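Catechol 2,3-dioxygenase (PDB 3HPY) probably catalyses the iron-dependent extradiol cleavage of catechol by dioxygen to 2-hydroxy-6-oxohexa-2,4-dienoate, working as a homotetramer. Local coordinates at residues C[81-86]-C[93-98]; C[109-112]-C[116-119]. All coordinates share one frame; numbering follows the deposited sequence.

Interaction 1 of 2, residues C[81-86]-C[93-98]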
loop_
_atom_site.group_PDB
_atom_site.type_symbol
_atom_site.label_atom_id
_atom_site.label_comp_id
_atom_site.label_asym_id
_atom_site.label_seq_id
_atom_site.Cartn_x
_atom_site.Cartn_y
_atom_site.Cartn_z
ATOM N N LYS C 81 -39.427 17.481 8.869
ATOM C CA LYS C 81 -39.975 16.142 9.029
ATOM C C LYS C 81 -39.369 15.432 10.248
ATOM O O LYS C 81 -40.092 14.886 11.087
ATOM C CB LYS C 81 -39.702 15.362 7.744
ATOM C CG LYS C 81 -40.614 14.186 7.500
ATOM C CD LYS C 81 -40.103 12.931 8.165
ATOM C CE LYS C 81 -40.944 11.734 7.745
ATOM N NZ LYS C 81 -40.480 10.476 8.399
ATOM N N LEU C 82 -38.044 15.453 10.354
ATOM C CA LEU C 82 -37.370 14.808 11.474
ATOM C C LEU C 82 -37.605 15.521 12.807
ATOM O O LEU C 82 -37.784 14.871 13.839
ATOM C CB LEU C 82 -35.877 14.683 11.169
ATOM C CG LEU C 82 -35.677 13.672 10.037
ATOM C CD1 LEU C 82 -34.286 13.803 9.441
ATOM C CD2 LEU C 82 -35.922 12.271 10.579
ATOM N N ASP C 83 -37.609 16.850 12.794
ATOM C CA ASP C 83 -37.871 17.597 14.023
ATOM C C ASP C 83 -39.215 17.088 14.565
ATOM O O ASP C 83 -39.324 16.741 15.739
ATOM C CB ASP C 83 -37.940 19.105 13.722
ATOM C CG ASP C 83 -38.089 19.967 14.982
ATOM O OD1 ASP C 83 -38.392 21.167 14.826
ATOM O OD2 ASP C 83 -37.900 19.465 16.113
ATOM N N ALA C 84 -40.226 17.010 13.698
ATOM C CA ALA C 84 -41.560 16.551 14.100
ATOM C C ALA C 84 -41.582 15.131 14.654
ATOM O O ALA C 84 -42.281 14.851 15.630
ATOM C CB ALA C 84 -42.525 16.652 12.931
ATOM N N ASP C 85 -40.825 14.235 14.028
ATOM C CA ASP C 85 -40.772 12.846 14.472
ATOM C C ASP C 85 -40.072 12.741 15.821
ATOM O O ASP C 85 -40.355 11.842 16.609
ATOM C CB ASP C 85 -40.040 11.980 13.445
ATOM C CG ASP C 85 -40.687 12.028 12.068
ATOM O OD1 ASP C 85 -41.936 12.034 11.993
ATOM O OD2 ASP C 85 -39.950 12.047 11.057
ATOM N N LEU C 86 -39.145 13.658 16.081
ATOM C CA LEU C 86 -38.428 13.654 17.351
ATOM C C LEU C 86 -39.377 14.095 18.463
ATOM O O LEU C 86 -39.355 13.552 19.568
ATOM C CB LEU C 86 -37.218 14.590 17.289
ATOM C CG LEU C 86 -36.014 14.087 16.485
ATOM C CD1 LEU C 86 -35.054 15.236 16.227
ATOM C CD2 LEU C 86 -35.325 12.952 17.235
ATOM N N THR C 93 -37.048 19.387 21.412
ATOM C CA THR C 93 -36.108 19.922 20.441
ATOM C C THR C 93 -35.935 21.431 20.541
ATOM O O THR C 93 -36.851 22.155 20.943
ATOM C CB THR C 93 -36.540 19.575 18.998
ATOM O OG1 THR C 93 -37.732 20.296 18.663
ATOM C CG2 THR C 93 -36.800 18.091 18.866
ATOM N N THR C 94 -34.749 21.890 20.162
ATOM C CA THR C 94 -34.413 23.306 20.183
ATOM C C THR C 94 -34.029 23.714 18.768
ATOM O O THR C 94 -33.181 23.079 18.142
ATOM C CB THR C 94 -33.211 23.573 21.102
ATOM O OG1 THR C 94 -33.421 22.927 22.364
ATOM C CG2 THR C 94 -33.034 25.069 21.321
ATOM N N ARG C 95 -34.646 24.769 18.252
ATOM C CA ARG C 95 -34.320 25.205 16.904
ATOM C C ARG C 95 -33.324 26.363 16.912
ATOM O O ARG C 95 -33.700 27.511 17.147
ATOM C CB ARG C 95 -35.600 25.602 16.166
ATOM C CG ARG C 95 -35.368 26.261 14.819
ATOM C CD ARG C 95 -34.898 25.282 13.748
ATOM N NE ARG C 95 -36.012 24.687 13.009
ATOM C CZ ARG C 95 -36.723 23.647 13.424
ATOM N NH1 ARG C 95 -36.445 23.064 14.586
ATOM N NH2 ARG C 95 -37.718 23.190 12.673
ATOM N N ILE C 96 -32.049 26.058 16.680
ATOM C CA ILE C 96 -31.011 27.087 16.637
ATOM C C ILE C 96 -31.158 27.844 15.320
ATOM O O ILE C 96 -31.158 27.238 14.243
ATOM C CB ILE C 96 -29.582 26.490 16.688
ATOM C CG1 ILE C 96 -29.308 25.850 18.052
ATOM C CG2 ILE C 96 -28.552 27.586 16.448
ATOM C CD1 ILE C 96 -30.041 24.549 18.301
ATOM N N PRO C 97 -31.271 29.179 15.384
ATOM C CA PRO C 97 -31.423 30.006 14.182
ATOM C C PRO C 97 -30.257 29.983 13.195
ATOM O O PRO C 97 -29.100 29.777 13.569
ATOM C CB PRO C 97 -31.674 31.401 14.756
ATOM C CG PRO C 97 -30.922 31.366 16.061
ATOM C CD PRO C 97 -31.270 30.014 16.601
ATOM N N ALA C 98 -30.581 30.207 11.927
ATOM C CA ALA C 98 -29.583 30.223 10.872
ATOM C C ALA C 98 -28.648 31.401 11.069
ATOM O O ALA C 98 -29.087 32.518 11.347
ATOM C CB ALA C 98 -30.261 30.316 9.516
#
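The guanidinium of Arg95 presents its edge to Asp83, end-on: NH1 and NH2 both converge on the single oxygen OD1, which lies within a few degrees of the guanidinium plane. The two flat groups are turned 61° against each other, and both nitrogens approach OD1 from one face of the carboxylate. NH1 comes in from well above that plane, with Arg95 NH1 2.7 Å from Asp83 OD1; Arg95 NH2, 3.0 Å from Asp83 OD1, arrives on the anti side, tilted from the carboxylate plane, and also forms a salt bridge with Glu80. Bends at chi2 and chi3 swing the arginine chain round to the helix. The other oxygen of Asp83 is taken by a hydroxyl: Thr93 OG1 donates to the syn lone pair of Asp83 OD2 at 2.7 Å. With CG anti to the backbone N (chi1 -175°), Asp83 extends from the helix and offers one oxygen to each partner, which should fix the rotation of its carboxylate. Beside the hydroxyl, the methyl Thr93 CG2 packs on Leu86 CB at 3.9 Å. The axes of segments 81-86 and 93-96 run nearly antiparallel, at 153°; helix 76-89 is followed by strand 93-96, outermost within this chain, as in the βαβββ module of the VOC fold.

Interaction 2 of 2, residues C[109-112]-C[116-119]; sequences RFEL and HLIE
Phe110 and Ile118 form the central hydrogen-bonded pair of an antiparallel β-hairpin, strands 107-111 and 117-121, within the N-terminal VOC-type module. The backbone evidence is reciprocal: Phe110 N donates to Ile118 O at 3.0 Å, and Ile118 N returns a nearly straight bond to Phe110 O at 2.9 Å. Toward the turn, Leu112 N closes on His116 O at 3.0 Å. Arg109 with Glu119 and Glu111 with Leu117 are the flanking non-hydrogen-bonded pairs, and Arg109 CA adds a CA-H...O contact to Ile118 O.

Apolar packing occupies the face bearing Phe110 and Ile118. The ring of Phe110, whose CG sits between the backbone N and the carbonyl carbon (chi1 63°), is folded across toward the partner strand, and Ile118 CB makes a CH-pi contact with one ring face, 3.9 Å from the centroid and 26° off the normal. Leu112 CD1 packs on Ile118 CG1 at 3.7 Å, while the same leucine reaches Val165, Ile168 and Phe169 of helix 162-171. On the other face, Leu117 CD2 rests against the aliphatic part of Glu111, and Leu117 also touches Phe68 of strand 65-73.

Charge pairing shares this second face. Arg109 and Glu119 lie side by side, their planes almost parallel, yet OE2 sits tilted from the guanidinium plane; the arginine also makes a cation-pi contact with Phe68, and Arg107 gives Glu119 OE2 a further salt bridge. The grip is side-on and falls on one oxygen: Arg109 NH2 stands 2.8 Å from Glu119 OE2, nearly in line with its C-O bond, and NE meets the anti side of that oxygen, 18° out of the carboxylate plane.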
loop_
_atom_site.group_PDB
_atom_site.type_symbol
_atom_site.label_atom_id
_atom_site.label_comp_id
_atom_site.label_asym_id
_atom_site.label_seq_id
_atom_site.Cartn_x
_atom_site.Cartn_y
_atom_site.Cartn_z
ATOM N N ARG C 109 -31.665 20.873 17.432
ATOM C CA ARG C 109 -30.815 20.241 18.433
ATOM C C ARG C 109 -31.630 19.611 19.551
ATOM O O ARG C 109 -32.627 20.172 19.993
ATOM C CB ARG C 109 -29.834 21.253 19.038
ATOM C CG ARG C 109 -28.786 20.619 19.953
ATOM C CD ARG C 109 -28.002 21.665 20.736
ATOM N NE ARG C 109 -27.257 22.588 19.881
ATOM C CZ ARG C 109 -26.566 23.627 20.339
ATOM N NH1 ARG C 109 -26.525 23.876 21.642
ATOM N NH2 ARG C 109 -25.914 24.421 19.498
ATOM N N PHE C 110 -31.205 18.433 19.992
ATOM C CA PHE C 110 -31.895 17.734 21.063
ATOM C C PHE C 110 -30.868 16.987 21.906
ATOM O O PHE C 110 -29.707 16.852 21.507
ATOM C CB PHE C 110 -32.933 16.772 20.479
ATOM C CG PHE C 110 -32.345 15.676 19.630
ATOM C CD1 PHE C 110 -31.938 14.473 20.204
ATOM C CD2 PHE C 110 -32.201 15.847 18.253
ATOM C CE1 PHE C 110 -31.399 13.452 19.418
ATOM C CE2 PHE C 110 -31.662 14.832 17.460
ATOM C CZ PHE C 110 -31.262 13.634 18.045
ATOM N N GLU C 111 -31.285 16.519 23.079
ATOM C CA GLU C 111 -30.377 15.799 23.963
ATOM C C GLU C 111 -30.781 14.333 24.036
ATOM O O GLU C 111 -31.969 14.004 24.127
ATOM C CB GLU C 111 -30.399 16.412 25.372
ATOM C CG GLU C 111 -29.274 15.915 26.291
ATOM C CD GLU C 111 -29.408 16.401 27.730
ATOM O OE1 GLU C 111 -29.577 17.623 27.946
ATOM O OE2 GLU C 111 -29.336 15.553 28.648
ATOM N N LEU C 112 -29.786 13.454 23.979
ATOM C CA LEU C 112 -30.031 12.021 24.045
ATOM C C LEU C 112 -29.962 11.556 25.495
ATOM O O LEU C 112 -29.468 12.276 26.368
ATOM C CB LEU C 112 -28.983 11.255 23.224
ATOM C CG LEU C 112 -29.061 11.219 21.692
ATOM C CD1 LEU C 112 -27.825 10.502 21.158
ATOM C CD2 LEU C 112 -30.327 10.502 21.232
ATOM N N HIS C 116 -25.522 13.347 25.466
ATOM C CA HIS C 116 -24.921 14.067 24.340
ATOM C C HIS C 116 -25.919 14.856 23.517
ATOM O O HIS C 116 -27.022 14.383 23.245
ATOM C CB HIS C 116 -24.192 13.100 23.408
ATOM C CG HIS C 116 -23.314 12.130 24.123
ATOM N ND1 HIS C 116 -23.790 10.951 24.652
ATOM C CD2 HIS C 116 -22.004 12.193 24.461
ATOM C CE1 HIS C 116 -22.813 10.330 25.285
ATOM N NE2 HIS C 116 -21.718 11.063 25.186
ATOM N N LEU C 117 -25.514 16.054 23.112
ATOM C CA LEU C 117 -26.362 16.914 22.300
ATOM C C LEU C 117 -26.141 16.597 20.823
ATOM O O LEU C 117 -25.008 16.553 20.355
ATOM C CB LEU C 117 -26.033 18.386 22.556
ATOM C CG LEU C 117 -25.949 18.828 24.019
ATOM C CD1 LEU C 117 -25.797 20.337 24.081
ATOM C CD2 LEU C 117 -27.191 18.389 24.765
ATOM N N ILE C 118 -27.231 16.380 20.097
ATOM C CA ILE C 118 -27.163 16.065 18.676
ATOM C C ILE C 118 -27.800 17.195 17.874
ATOM O O ILE C 118 -28.746 17.832 18.329
ATOM C CB ILE C 118 -27.916 14.755 18.376
ATOM C CG1 ILE C 118 -27.453 13.658 19.334
ATOM C CG2 ILE C 118 -27.673 14.328 16.938
ATOM C CD1 ILE C 118 -26.016 13.228 19.151
ATOM N N GLU C 119 -27.271 17.446 16.684
ATOM C CA GLU C 119 -27.802 18.496 15.828
ATOM C C GLU C 119 -28.145 17.950 14.448
ATOM O O GLU C 119 -27.503 17.025 13.965
ATOM C CB GLU C 119 -26.786 19.633 15.687
ATOM C CG GLU C 119 -26.932 20.748 16.711
ATOM C CD GLU C 119 -26.009 21.909 16.428
ATOM O OE1 GLU C 119 -25.650 22.110 15.246
ATOM O OE2 GLU C 119 -25.649 22.637 17.380
#

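Overall arrangement
Interactions 1 and 2 are consecutive in the chain and meet in one sheet, where strands 93-96 and 107-111 are neighbours: Thr94 N lies 2.7 Å from Arg109 O, a probable hydrogen bond. Interaction 1 joins a helix to the sheet's outermost strand within this chain; its centre lies about 20 Å from the centre of the chain, and it is partly buried and dominated by side-chain polar bonds. Interaction 2 pairs two inner strands, its centre about 14 Å from the chain's centre; mostly buried, it adds backbone bonding and apolar packing to its salt bridge. Both arginines put two nitrogens on one carboxylate oxygen, with planes inclined in interaction 1, nearly coplanar in interaction 2. Leu86 CD1 packs on Phe110 CD2 at 3.6 Å.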